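PspGI restriction endonuclease (PDB 3BM3) binds substrate DNA as an assembly of two protein chains, with base flipping, and probably cuts it as a type II site-specific endonuclease. Local coordinates at residues E26-L31 / K57-K62; E35-L40 / S53-M58; A154-V159 / D183-W188; E169-A174 / N207-V212. The protein carries 2 engineered substitutions. All coordinates share one frame; numbering follows the deposited sequence.

Interaction 1. Residues E26-L31 / K57-K62. With nucleotides of chain A.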
loop_
_atom_site.group_PDB
_atom_site.type_symbol
_atom_site.label_atom_id
_atom_site.label_comp_id
_atom_site.label_asym_id
_atom_site.label_seq_id
_atom_site.Cartn_x
_atom_site.Cartn_y
_atom_site.Cartn_z
ATOM N N GLU C 26 -5.664 -15.529 23.846
ATOM C CA GLU C 26 -4.745 -16.517 24.386
ATOM C C GLU C 26 -3.474 -15.849 24.902
ATOM O O GLU C 26 -2.995 -16.153 26.010
ATOM C CB GLU C 26 -4.394 -17.537 23.327
ATOM C CG GLU C 26 -3.547 -18.646 23.827
ATOM C CD GLU C 26 -3.544 -19.829 22.877
ATOM O OE1 GLU C 26 -4.229 -19.773 21.800
ATOM O OE2 GLU C 26 -2.846 -20.806 23.236
ATOM N N ALA C 27 -2.943 -14.939 24.094
ATOM C CA ALA C 27 -1.740 -14.190 24.435
ATOM C C ALA C 27 -1.983 -13.335 25.673
ATOM O O ALA C 27 -1.119 -13.248 26.523
ATOM C CB ALA C 27 -1.298 -13.303 23.284
ATOM N N ILE C 28 -3.130 -12.658 25.711
ATOM C CA ILE C 28 -3.494 -11.825 26.869
ATOM C C ILE C 28 -3.447 -12.655 28.153
ATOM O O ILE C 28 -2.902 -12.212 29.188
ATOM C CB ILE C 28 -4.868 -11.188 26.681
ATOM C CG1 ILE C 28 -4.759 -10.018 25.698
ATOM C CG2 ILE C 28 -5.462 -10.764 28.034
ATOM C CD1 ILE C 28 -6.065 -9.497 25.180
ATOM N N THR C 29 -4.022 -13.850 28.090
ATOM C CA THR C 29 -4.049 -14.756 29.233
ATOM C C THR C 29 -2.631 -15.154 29.619
ATOM O O THR C 29 -2.207 -14.978 30.769
ATOM C CB THR C 29 -4.884 -15.993 28.916
ATOM O OG1 THR C 29 -6.236 -15.573 28.715
ATOM C CG2 THR C 29 -4.840 -16.993 30.061
ATOM N N GLU C 30 -1.895 -15.645 28.633
ATOM C CA GLU C 30 -0.529 -16.096 28.835
ATOM C C GLU C 30 0.392 -15.050 29.439
ATOM O O GLU C 30 1.150 -15.369 30.363
ATOM C CB GLU C 30 0.046 -16.661 27.537
ATOM C CG GLU C 30 -0.615 -17.991 27.193
ATOM C CD GLU C 30 -0.040 -18.658 25.959
ATOM O OE1 GLU C 30 -0.682 -19.624 25.462
ATOM O OE2 GLU C 30 1.056 -18.259 25.507
ATOM N N LEU C 31 0.287 -13.808 28.966
ATOM C CA LEU C 31 1.115 -12.701 29.441
ATOM C C LEU C 31 0.547 -11.998 30.677
ATOM O O LEU C 31 1.159 -11.069 31.191
ATOM C CB LEU C 31 1.261 -11.645 28.339
ATOM C CG LEU C 31 2.061 -12.072 27.105
ATOM C CD1 LEU C 31 2.023 -10.951 26.065
ATOM C CD2 LEU C 31 3.510 -12.466 27.477
ATOM N N LYS C 57 3.589 -4.086 21.982
ATOM C CA LYS C 57 4.664 -4.806 21.326
ATOM C C LYS C 57 4.781 -6.219 21.901
ATOM O O LYS C 57 4.950 -7.180 21.153
ATOM C CB LYS C 57 5.978 -4.050 21.471
ATOM C CG LYS C 57 7.140 -4.622 20.675
ATOM C CD LYS C 57 8.224 -3.567 20.456
ATOM C CE LYS C 57 9.502 -4.113 19.812
ATOM N NZ LYS C 57 9.619 -3.774 18.348
HETATM N N MSE C 58 4.705 -6.324 23.224
HETATM C CA MSE C 58 4.811 -7.613 23.906
HETATM C C MSE C 58 3.657 -8.525 23.506
HETATM O O MSE C 58 3.865 -9.707 23.229
HETATM C CB MSE C 58 4.881 -7.415 25.433
HETATM C CG MSE C 58 3.794 -8.110 26.214
HETATM SE SE MSE C 58 4.340 -8.429 28.036
HETATM C CE MSE C 58 5.883 -9.581 27.692
ATOM N N LEU C 59 2.448 -7.966 23.480
ATOM C CA LEU C 59 1.256 -8.706 23.142
ATOM C C LEU C 59 1.294 -9.133 21.673
ATOM O O LEU C 59 0.949 -10.280 21.326
ATOM C CB LEU C 59 -0.003 -7.856 23.429
ATOM C CG LEU C 59 -1.353 -8.551 23.235
ATOM C CD1 LEU C 59 -1.407 -9.929 23.895
ATOM C CD2 LEU C 59 -2.473 -7.654 23.768
ATOM N N GLU C 60 1.713 -8.210 20.833
ATOM C CA GLU C 60 1.864 -8.491 19.431
ATOM C C GLU C 60 2.824 -9.670 19.218
ATOM O O GLU C 60 2.518 -10.616 18.499
ATOM C CB GLU C 60 2.348 -7.232 18.730
ATOM C CG GLU C 60 2.210 -7.280 17.274
ATOM C CD GLU C 60 3.418 -7.863 16.605
ATOM O OE1 GLU C 60 4.422 -8.162 17.284
ATOM O OE2 GLU C 60 3.341 -8.011 15.389
ATOM N N GLU C 61 3.966 -9.621 19.895
ATOM C CA GLU C 61 5.005 -10.637 19.728
ATOM C C GLU C 61 4.504 -11.995 20.208
ATOM O O GLU C 61 4.685 -13.010 19.526
ATOM C CB GLU C 61 6.281 -10.223 20.470
ATOM C CG GLU C 61 6.968 -9.071 19.813
ATOM C CD GLU C 61 8.053 -8.433 20.635
ATOM O OE1 GLU C 61 8.071 -8.575 21.890
ATOM O OE2 GLU C 61 8.907 -7.771 20.003
ATOM N N LYS C 62 3.833 -12.023 21.354
ATOM C CA LYS C 62 3.319 -13.265 21.910
ATOM C C LYS C 62 2.247 -13.865 21.025
ATOM O O LYS C 62 2.272 -15.078 20.758
ATOM C CB LYS C 62 2.784 -13.079 23.328
ATOM C CG LYS C 62 2.483 -14.373 24.030
ATOM C CD LYS C 62 3.763 -15.255 24.103
ATOM C CE LYS C 62 3.934 -16.045 25.369
ATOM N NZ LYS C 62 5.353 -16.529 25.451
ATOM P P DA A 6 3.831 -6.300 8.417
ATOM O OP1 DA A 6 3.738 -5.001 9.141
ATOM O OP2 DA A 6 5.153 -6.974 8.301
ATOM O "O5'" DA A 6 2.782 -7.272 9.112
ATOM C "C5'" DA A 6 2.796 -8.662 8.829
ATOM C "C4'" DA A 6 3.700 -9.356 9.812
ATOM O "O4'" DA A 6 3.091 -9.413 11.125
ATOM C "C3'" DA A 6 4.041 -10.798 9.440
ATOM O "O3'" DA A 6 5.454 -10.944 9.511
ATOM C "C2'" DA A 6 3.352 -11.623 10.513
ATOM C "C1'" DA A 6 3.394 -10.675 11.687
ATOM N N9 DA A 6 2.433 -10.942 12.757
ATOM C C8 DA A 6 2.395 -10.314 13.975
ATOM N N7 DA A 6 1.449 -10.750 14.766
ATOM C C5 DA A 6 0.813 -11.729 14.019
ATOM C C6 DA A 6 -0.271 -12.572 14.305
ATOM N N6 DA A 6 -0.934 -12.554 15.465
ATOM N N1 DA A 6 -0.656 -13.446 13.350
ATOM C C2 DA A 6 0.014 -13.461 12.190
ATOM N N3 DA A 6 1.050 -12.718 11.804
ATOM C C4 DA A 6 1.407 -11.860 12.777
#

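Interaction 2. Residues E35-L40 / S53-M58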
loop_
_atom_site.group_PDB
_atom_site.type_symbol
_atom_site.label_atom_id
_atom_site.label_comp_id
_atom_site.label_asym_id
_atom_site.label_seq_id
_atom_site.Cartn_x
_atom_site.Cartn_y
_atom_site.Cartn_z
ATOM N N GLU C 35 -3.256 -7.749 34.020
ATOM C CA GLU C 35 -2.515 -7.249 35.178
ATOM C C GLU C 35 -1.496 -6.183 34.774
ATOM O O GLU C 35 -1.267 -5.235 35.528
ATOM C CB GLU C 35 -1.880 -8.396 35.968
ATOM C CG GLU C 35 -0.396 -8.641 35.714
ATOM C CD GLU C 35 0.505 -7.750 36.556
ATOM O OE1 GLU C 35 0.262 -7.628 37.784
ATOM O OE2 GLU C 35 1.472 -7.182 35.994
ATOM N N LEU C 36 -0.881 -6.317 33.605
ATOM C CA LEU C 36 -0.025 -5.256 33.053
ATOM C C LEU C 36 -0.813 -3.958 32.836
ATOM O O LEU C 36 -0.360 -2.874 33.188
ATOM C CB LEU C 36 0.584 -5.662 31.715
ATOM C CG LEU C 36 1.629 -6.771 31.724
ATOM C CD1 LEU C 36 1.905 -7.161 30.295
ATOM C CD2 LEU C 36 2.892 -6.326 32.451
ATOM N N LEU C 37 -1.994 -4.070 32.234
ATOM C CA LEU C 37 -2.819 -2.887 31.996
ATOM C C LEU C 37 -3.204 -2.206 33.309
ATOM O O LEU C 37 -3.257 -0.984 33.376
ATOM C CB LEU C 37 -4.068 -3.252 31.220
ATOM C CG LEU C 37 -3.848 -3.700 29.783
ATOM C CD1 LEU C 37 -5.084 -4.428 29.257
ATOM C CD2 LEU C 37 -3.508 -2.464 28.914
ATOM N N ASP C 38 -3.445 -2.993 34.352
ATOM C CA ASP C 38 -3.701 -2.454 35.702
ATOM C C ASP C 38 -2.541 -1.610 36.234
ATOM O O ASP C 38 -2.728 -0.785 37.133
ATOM C CB ASP C 38 -3.904 -3.573 36.717
ATOM C CG ASP C 38 -5.169 -4.351 36.505
ATOM O OD1 ASP C 38 -6.080 -3.862 35.804
ATOM O OD2 ASP C 38 -5.226 -5.477 37.029
ATOM N N ARG C 39 -1.353 -1.854 35.690
ATOM C CA ARG C 39 -0.125 -1.211 36.129
ATOM C C ARG C 39 0.392 -0.202 35.092
ATOM O O ARG C 39 1.559 0.170 35.110
ATOM C CB ARG C 39 0.921 -2.288 36.386
ATOM C CG ARG C 39 0.543 -3.240 37.534
ATOM C CD ARG C 39 1.770 -3.848 38.201
ATOM N NE ARG C 39 2.782 -2.833 38.504
ATOM C CZ ARG C 39 2.672 -1.903 39.452
ATOM N NH1 ARG C 39 1.598 -1.843 40.237
ATOM N NH2 ARG C 39 3.653 -1.030 39.633
ATOM N N LEU C 40 -0.489 0.246 34.207
ATOM C CA LEU C 40 -0.107 1.144 33.105
ATOM C C LEU C 40 0.540 2.422 33.668
ATOM O O LEU C 40 0.016 3.019 34.622
ATOM C CB LEU C 40 -1.338 1.507 32.276
ATOM C CG LEU C 40 -1.302 1.515 30.741
ATOM C CD1 LEU C 40 -0.099 0.897 30.081
ATOM C CD2 LEU C 40 -2.614 0.935 30.219
ATOM N N SER C 53 2.857 1.221 24.453
ATOM C CA SER C 53 3.647 0.723 23.328
ATOM C C SER C 53 4.319 -0.596 23.747
ATOM O O SER C 53 4.343 -1.545 22.978
ATOM C CB SER C 53 4.667 1.752 22.864
ATOM O OG SER C 53 5.284 1.395 21.630
ATOM N N ARG C 54 4.860 -0.656 24.961
ATOM C CA ARG C 54 5.483 -1.892 25.406
ATOM C C ARG C 54 4.496 -3.042 25.531
ATOM O O ARG C 54 4.818 -4.157 25.184
ATOM C CB ARG C 54 6.237 -1.685 26.704
ATOM C CG ARG C 54 7.439 -0.845 26.490
ATOM C CD ARG C 54 8.174 -0.657 27.774
ATOM N NE ARG C 54 9.475 -0.028 27.545
ATOM C CZ ARG C 54 9.931 1.065 28.161
ATOM N NH1 ARG C 54 9.202 1.703 29.074
ATOM N NH2 ARG C 54 11.142 1.529 27.866
ATOM N N ILE C 55 3.304 -2.775 26.043
ATOM C CA ILE C 55 2.300 -3.804 26.161
ATOM C C ILE C 55 1.894 -4.243 24.784
ATOM O O ILE C 55 1.750 -5.452 24.507
ATOM C CB ILE C 55 1.076 -3.298 26.915
ATOM C CG1 ILE C 55 1.446 -3.088 28.386
ATOM C CG2 ILE C 55 -0.068 -4.303 26.836
ATOM C CD1 ILE C 55 0.327 -2.518 29.235
ATOM N N ALA C 56 1.698 -3.276 23.903
ATOM C CA ALA C 56 1.298 -3.583 22.523
ATOM C C ALA C 56 2.323 -4.441 21.820
ATOM O O ALA C 56 1.974 -5.448 21.204
ATOM C CB ALA C 56 1.057 -2.317 21.701
ATOM N N LYS C 57 3.589 -4.086 21.982
ATOM C CA LYS C 57 4.664 -4.806 21.326
ATOM C C LYS C 57 4.781 -6.219 21.901
ATOM O O LYS C 57 4.950 -7.180 21.153
ATOM C CB LYS C 57 5.978 -4.050 21.471
ATOM C CG LYS C 57 7.140 -4.622 20.675
ATOM C CD LYS C 57 8.224 -3.567 20.456
ATOM C CE LYS C 57 9.502 -4.113 19.812
ATOM N NZ LYS C 57 9.619 -3.774 18.348
HETATM N N MSE C 58 4.705 -6.324 23.224
HETATM C CA MSE C 58 4.811 -7.613 23.906
HETATM C C MSE C 58 3.657 -8.525 23.506
HETATM O O MSE C 58 3.865 -9.707 23.229
HETATM C CB MSE C 58 4.881 -7.415 25.433
HETATM C CG MSE C 58 3.794 -8.110 26.214
HETATM SE SE MSE C 58 4.340 -8.429 28.036
HETATM C CE MSE C 58 5.883 -9.581 27.692
#

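Interaction 3. Residues A154-V159 / D183-W188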
loop_
_atom_site.group_PDB
_atom_site.type_symbol
_atom_site.label_atom_id
_atom_site.label_comp_id
_atom_site.label_asym_id
_atom_site.label_seq_id
_atom_site.Cartn_x
_atom_site.Cartn_y
_atom_site.Cartn_z
ATOM N N ALA C 154 -14.765 14.580 16.530
ATOM C CA ALA C 154 -14.354 13.160 16.501
ATOM C C ALA C 154 -12.928 13.069 15.982
ATOM O O ALA C 154 -12.412 13.991 15.330
ATOM C CB ALA C 154 -15.269 12.347 15.592
ATOM N N ILE C 155 -12.315 11.928 16.271
ATOM C CA ILE C 155 -10.975 11.641 15.800
ATOM C C ILE C 155 -11.067 10.467 14.857
ATOM O O ILE C 155 -11.661 9.455 15.201
ATOM C CB ILE C 155 -10.007 11.289 16.926
ATOM C CG1 ILE C 155 -10.140 12.248 18.100
ATOM C CG2 ILE C 155 -8.564 11.233 16.383
ATOM C CD1 ILE C 155 -9.350 11.774 19.353
ATOM N N LEU C 156 -10.448 10.611 13.685
ATOM C CA LEU C 156 -10.273 9.518 12.767
ATOM C C LEU C 156 -8.833 9.067 12.943
ATOM O O LEU C 156 -7.889 9.874 12.880
ATOM C CB LEU C 156 -10.500 9.969 11.338
ATOM C CG LEU C 156 -11.778 10.764 11.161
ATOM C CD1 LEU C 156 -11.963 11.110 9.716
ATOM C CD2 LEU C 156 -12.950 9.950 11.706
ATOM N N ILE C 157 -8.676 7.770 13.160
ATOM C CA ILE C 157 -7.359 7.211 13.378
ATOM C C ILE C 157 -7.118 6.112 12.382
ATOM O O ILE C 157 -7.931 5.173 12.285
ATOM C CB ILE C 157 -7.195 6.637 14.769
ATOM C CG1 ILE C 157 -7.567 7.688 15.817
ATOM C CG2 ILE C 157 -5.730 6.202 14.946
ATOM C CD1 ILE C 157 -7.415 7.249 17.288
ATOM N N THR C 158 -6.039 6.248 11.626
ATOM C CA THR C 158 -5.601 5.221 10.705
ATOM C C THR C 158 -4.421 4.546 11.390
ATOM O O THR C 158 -3.581 5.213 11.991
ATOM C CB THR C 158 -5.231 5.804 9.318
ATOM O OG1 THR C 158 -6.403 6.368 8.710
ATOM C CG2 THR C 158 -4.681 4.703 8.415
ATOM N N VAL C 159 -4.396 3.217 11.353
ATOM C CA VAL C 159 -3.435 2.459 12.067
ATOM C C VAL C 159 -2.772 1.497 11.085
ATOM O O VAL C 159 -3.462 0.845 10.310
ATOM C CB VAL C 159 -4.135 1.708 13.172
ATOM C CG1 VAL C 159 -3.263 0.658 13.757
ATOM C CG2 VAL C 159 -4.612 2.695 14.241
ATOM N N ASP C 183 -11.621 20.989 6.383
ATOM C CA ASP C 183 -10.330 20.876 7.005
ATOM C C ASP C 183 -10.377 20.804 8.509
ATOM O O ASP C 183 -9.334 20.740 9.114
ATOM C CB ASP C 183 -9.439 22.045 6.572
ATOM C CG ASP C 183 -8.888 21.881 5.180
ATOM O OD1 ASP C 183 -8.857 20.751 4.626
ATOM O OD2 ASP C 183 -8.459 22.912 4.633
ATOM N N GLU C 184 -11.569 20.793 9.104
ATOM C CA GLU C 184 -11.718 20.727 10.558
ATOM C C GLU C 184 -11.778 19.288 11.098
ATOM O O GLU C 184 -11.914 19.064 12.312
ATOM C CB GLU C 184 -12.955 21.537 10.999
ATOM C CG GLU C 184 -14.279 20.759 11.127
ATOM C CD GLU C 184 -14.982 20.408 9.819
ATOM O OE1 GLU C 184 -14.424 20.608 8.710
ATOM O OE2 GLU C 184 -16.144 19.933 9.931
ATOM N N ILE C 185 -11.669 18.308 10.212
ATOM C CA ILE C 185 -11.556 16.943 10.700
ATOM C C ILE C 185 -10.245 16.781 11.474
ATOM O O ILE C 185 -9.312 17.589 11.336
ATOM C CB ILE C 185 -11.656 15.909 9.583
ATOM C CG1 ILE C 185 -10.413 15.909 8.683
ATOM C CG2 ILE C 185 -12.931 16.102 8.787
ATOM C CD1 ILE C 185 -10.421 14.717 7.702
ATOM N N ASN C 186 -10.213 15.745 12.311
ATOM C CA ASN C 186 -9.051 15.373 13.085
ATOM C C ASN C 186 -8.643 13.998 12.588
ATOM O O ASN C 186 -9.346 13.032 12.782
ATOM C CB ASN C 186 -9.406 15.320 14.545
ATOM C CG ASN C 186 -9.888 16.646 15.049
ATOM O OD1 ASN C 186 -9.138 17.599 15.082
ATOM N ND2 ASN C 186 -11.173 16.723 15.380
ATOM N N PHE C 187 -7.507 13.948 11.928
ATOM C CA PHE C 187 -7.079 12.716 11.285
ATOM C C PHE C 187 -5.692 12.400 11.789
ATOM O O PHE C 187 -4.755 13.183 11.555
ATOM C CB PHE C 187 -7.053 12.908 9.780
ATOM C CG PHE C 187 -6.888 11.638 9.026
ATOM C CD1 PHE C 187 -7.975 11.006 8.474
ATOM C CD2 PHE C 187 -5.631 11.072 8.874
ATOM C CE1 PHE C 187 -7.828 9.819 7.780
ATOM C CE2 PHE C 187 -5.484 9.883 8.186
ATOM C CZ PHE C 187 -6.568 9.279 7.634
ATOM N N TRP C 188 -5.569 11.279 12.513
ATOM C CA TRP C 188 -4.320 10.930 13.147
ATOM C C TRP C 188 -3.823 9.633 12.544
ATOM O O TRP C 188 -4.602 8.751 12.251
ATOM C CB TRP C 188 -4.470 10.755 14.660
ATOM C CG TRP C 188 -4.947 11.962 15.402
ATOM C CD1 TRP C 188 -5.244 13.181 14.898
ATOM C CD2 TRP C 188 -5.220 12.035 16.807
ATOM N NE1 TRP C 188 -5.695 14.016 15.896
ATOM C CE2 TRP C 188 -5.659 13.339 17.080
ATOM C CE3 TRP C 188 -5.071 11.140 17.870
ATOM C CZ2 TRP C 188 -5.989 13.751 18.367
ATOM C CZ3 TRP C 188 -5.435 11.552 19.146
ATOM C CH2 TRP C 188 -5.855 12.840 19.377
HETATM O O HOH W 1 -12.583 14.247 12.533
#

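Interaction 4. Residues E169-A174 / N207-V212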
loop_
_atom_site.group_PDB
_atom_site.type_symbol
_atom_site.label_atom_id
_atom_site.label_comp_id
_atom_site.label_asym_id
_atom_site.label_seq_id
_atom_site.Cartn_x
_atom_site.Cartn_y
_atom_site.Cartn_z
ATOM N N GLU C 169 -1.420 6.172 1.602
ATOM C CA GLU C 169 -2.811 5.791 1.676
ATOM C C GLU C 169 -3.538 6.677 2.663
ATOM O O GLU C 169 -4.663 7.058 2.436
ATOM C CB GLU C 169 -2.997 4.362 2.090
ATOM C CG GLU C 169 -2.479 3.381 1.050
ATOM C CD GLU C 169 -2.607 1.942 1.463
ATOM O OE1 GLU C 169 -2.935 1.676 2.638
ATOM O OE2 GLU C 169 -2.383 1.110 0.566
ATOM N N ALA C 170 -2.857 6.991 3.765
ATOM C CA ALA C 170 -3.465 7.814 4.811
ATOM C C ALA C 170 -3.637 9.238 4.311
ATOM O O ALA C 170 -4.674 9.861 4.580
ATOM C CB ALA C 170 -2.615 7.780 6.047
ATOM N N VAL C 171 -2.657 9.741 3.562
ATOM C CA VAL C 171 -2.715 11.074 2.972
ATOM C C VAL C 171 -3.890 11.077 1.998
ATOM O O VAL C 171 -4.692 11.973 2.000
ATOM C CB VAL C 171 -1.428 11.470 2.270
ATOM C CG1 VAL C 171 -1.566 12.841 1.573
ATOM C CG2 VAL C 171 -0.216 11.487 3.238
ATOM N N GLY C 172 -4.031 9.997 1.245
ATOM C CA GLY C 172 -5.133 9.840 0.291
ATOM C C GLY C 172 -6.465 9.848 0.989
ATOM O O GLY C 172 -7.388 10.575 0.607
ATOM N N GLU C 173 -6.590 9.031 2.032
ATOM C CA GLU C 173 -7.805 8.958 2.803
ATOM C C GLU C 173 -8.175 10.340 3.383
ATOM O O GLU C 173 -9.313 10.811 3.302
ATOM C CB GLU C 173 -7.663 7.924 3.913
ATOM C CG GLU C 173 -8.895 7.794 4.715
ATOM C CD GLU C 173 -8.800 6.769 5.804
ATOM O OE1 GLU C 173 -7.779 6.062 5.885
ATOM O OE2 GLU C 173 -9.740 6.718 6.609
ATOM N N ALA C 174 -7.178 10.981 3.953
ATOM C CA ALA C 174 -7.353 12.300 4.570
ATOM C C ALA C 174 -7.851 13.290 3.525
ATOM O O ALA C 174 -8.735 14.109 3.803
ATOM C CB ALA C 174 -6.032 12.771 5.210
ATOM N N ASN C 207 0.173 17.593 4.762
ATOM C CA ASN C 207 -0.793 17.124 3.771
ATOM C C ASN C 207 -1.975 16.371 4.357
ATOM O O ASN C 207 -2.421 15.359 3.811
ATOM C CB ASN C 207 -0.078 16.330 2.692
ATOM C CG ASN C 207 0.790 17.203 1.850
ATOM O OD1 ASN C 207 0.294 17.906 0.985
ATOM N ND2 ASN C 207 2.073 17.205 2.128
ATOM N N GLY C 208 -2.528 16.922 5.434
ATOM C CA GLY C 208 -3.825 16.510 5.910
ATOM C C GLY C 208 -3.885 15.587 7.093
ATOM O O GLY C 208 -4.981 15.234 7.551
ATOM N N ILE C 209 -2.726 15.229 7.610
ATOM C CA ILE C 209 -2.655 14.411 8.802
ATOM C C ILE C 209 -2.313 15.357 9.935
ATOM O O ILE C 209 -1.318 16.082 9.871
ATOM C CB ILE C 209 -1.645 13.276 8.665
ATOM C CG1 ILE C 209 -2.165 12.232 7.671
ATOM C CG2 ILE C 209 -1.440 12.589 9.991
ATOM C CD1 ILE C 209 -2.012 12.588 6.295
ATOM N N ASP C 210 -3.158 15.365 10.953
ATOM C CA ASP C 210 -2.968 16.293 12.066
ATOM C C ASP C 210 -1.912 15.914 13.048
ATOM O O ASP C 210 -1.271 16.782 13.606
ATOM C CB ASP C 210 -4.270 16.501 12.804
ATOM C CG ASP C 210 -5.280 17.091 11.920
ATOM O OD1 ASP C 210 -5.115 18.291 11.573
ATOM O OD2 ASP C 210 -6.159 16.352 11.482
ATOM N N ARG C 211 -1.777 14.607 13.283
ATOM C CA ARG C 211 -0.881 14.048 14.293
ATOM C C ARG C 211 -0.344 12.719 13.780
ATOM O O ARG C 211 -1.091 11.926 13.193
ATOM C CB ARG C 211 -1.591 13.848 15.636
ATOM C CG ARG C 211 -2.236 15.113 16.177
ATOM C CD ARG C 211 -2.859 14.902 17.536
ATOM N NE ARG C 211 -1.919 14.767 18.643
ATOM C CZ ARG C 211 -1.276 15.764 19.248
ATOM N NH1 ARG C 211 -1.382 17.013 18.820
ATOM N NH2 ARG C 211 -0.473 15.495 20.271
ATOM N N VAL C 212 0.942 12.485 14.015
ATOM C CA VAL C 212 1.596 11.264 13.583
ATOM C C VAL C 212 2.087 10.585 14.823
ATOM O O VAL C 212 2.838 11.198 15.577
ATOM C CB VAL C 212 2.734 11.584 12.634
ATOM C CG1 VAL C 212 3.674 10.390 12.509
ATOM C CG2 VAL C 212 2.131 11.998 11.252
HETATM O O HOH W 2 -4.444 14.761 2.554
#

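Interaction 1. Residues E26-L31 / K57-K62
Leu-31 pushes its forked end against helix 52-80, onto Lys-62 and Met-58. Its CD1 lies 3.5 Å from Lys-62 CB and its CG 3.9 Å from Lys-62 CG, so the leucine crosses the aliphatic part of the lysine. Met-58, a selenomethionine with two conformers, comes tip to tip with Leu-31 in one of them, a less certain detail. One turn back, Ala-27 points its methyl toward helix 52-80 and packs tightly on Leu-59, Ala-27 CB to Leu-59 CD1 3.4 Å. In Leu-59, CG stands opposite the backbone N (chi1 -175°), turning the fork toward helix 20-31; the turn at chi2 spreads CD1 to Ala-27 and CD2 to Ile-28 CG1 (3.8 Å). Lys-62 folds at chi2 (58°) and passes Glu-30 at about a right angle. Glu-30 OE2 touches Lys-62 CE (3.6 Å), but Lys-62 NZ is 4.6 Å from that oxygen and forms a salt bridge with Glu-65 instead. With an alanine in place of Leu-31, the methylene chain of Lys-62 would probably lose much of its apolar cover and a gap would open beside Met-58. Glu-60, in the conformer described, points away toward the adenine of DA6 of chain A, and its OE2 forms a salt bridge with Arg-161. The short segments cross at 116°, their axes 9.2 Å apart, a steep helix-helix packing in the helical N-terminal part.

Interaction 2. Residues E35-L40 / S53-M58
Ile-55 sets its CD1 against Leu-36, Leu-37 and Leu-40, overlapping all three leucines with that single methyl. The nearest approach is to Leu-40 CD1, 3.5 Å from Ile-55 CD1, followed by Leu-37 CD2 at 3.8 Å from the same methyl. Leu-36 adds the root of its side chain, with CB 4.0 Å from Ile-55 CD1. The reach follows from torsions: Ile-55 holds CG1 opposite its carbonyl carbon (chi1 -70°) and then extends (chi2 177°), which carries CD1 out toward the leucines. This is apolar helix-to-helix packing in the helical N-terminal part of the chain, where the short helix 33-38 and the turn after it pack against the start of helix 52-80. Helix 85-115 backs two of these leucines: Leu-37 touches Leu-111 and Leu-40 touches Phe-115. Backbone bonds of the i to i+3 kind, Arg-39 N to Leu-36 O and Leu-40 N to Leu-37 O, wind the turn tightly and return Leu-40 to the side that faces Ile-55. Beyond Ile-55, Leu-36 CD1 lies 3.6 Å from the selenium of Met-58, the two side chains passing at a slant in the Met-58 conformer considered here.

Interaction 3. Residues A154-V159 / D183-W188
Backbone hydrogen bonds carry the pairing of Leu-156 with Asn-186 and Trp-188. Leu-156 N donates to Asn-186 O (2.8 Å), and Leu-156 O accepts from Trp-188 N (2.7 Å). Thr-158 N then donates to Trp-188 O (3.0 Å), in a parallel register that sets Leu-156 by Phe-187 and Ile-157 by Trp-188. The three bonds are nearly straight, at 167° or more. Side-chain and water bonds close the start of the pair: Asn-186 ND2 donates to Ala-154 O at 3.0 Å, almost in its own amide plane but tilted 32° from the carbonyl plane, and also to Ser-152 O. A water joins Ala-154 O to Asn-186 N. Apolar contacts occupy both faces of the sheet. Ile-155 turns CG2 to the far side of CB from its backbone N (chi1 -45°), letting both branches lie over the Trp-188 indole: CG2 makes a CH-pi contact 3.6 Å from the five-membered ring centroid, and Ile-155 CD1 is 3.7 Å from Trp-188 CH2. On the opposite face of the sheet, Leu-156 CB meets Phe-187 CD1 at 4.0 Å. A serine in place of Trp-188 would probably leave Ile-155 without its aromatic platform and open a gap toward helix 249-259. The strands are linked through helix 167-181, a beta-alpha-beta unit consistent with the core of the PD-(D/E)XK nuclease fold.

Interaction 4. Residues E169-A174 / N207-V212
A water molecule is held by Val-171 O and Asn-207 O, donating to both. The bond to Val-171 O measures 2.9 Å; that to Asn-207 O, at 2.5 Å, is unusually short, so its exact length is doubtful. The bridge ties helix 167-181, the crossover helix of the beta-alpha-beta unit, to the turn leading into strand 211-214 of the same sheet, consistent with the core of a PD-(D/E)XK nuclease. Apolar packing lies beside the bridge. Ile-209 bends at chi2 (78°), which carries CD1 to the helix, 3.7 Å from Val-171 CG2 and 4.2 Å from Ala-174 CB. Val-171 meets Ile-209 at about a right angle with one branch, while the other, CG1, lies opposite the backbone N (chi1 176°) and rests 3.5 Å from Asn-207 O. Met-204 of helix 198-206 packs on both Val-171 and Ile-209. The Asn-207 amide turns elsewhere: ND2 bonds to Ala-203 O, and OD1 to Gln-175 of the second subunit, so the turn also belongs to the dimer interface. Further along, Gly-208 has phi 102°, a backbone shape in which a CB would collide with the carbonyl oxygen of Asn-207. At this glycine the helix comes close: Ala-174 CB stands 3.6 Å from Gly-208 O, an oxygen that also accepts a hydrogen bond from Arg-178 NH2.

Overall arrangement
The four contacts form two pairs. Interactions 1 and 2, with centres 10 Å apart, both use helix 52-80 and share Met-58; helices 20-31 and 33-38, consecutive in the chain, supply their other sides. Interactions 3 and 4, centres 8 Å apart, cross along the chain and meet at one mixed sheet, where strands 186-191 and 211-214 are neighbours. Between them, Phe-187 O and Asp-210 N are 2.8 Å apart, a probable hydrogen bond. Interactions 1 and 3 lie on opposite sides of the chain's centre, their own centres 28 Å apart. Along the sequence the helical contacts come first and the sheet contacts follow, and both regions approach the bound DNA.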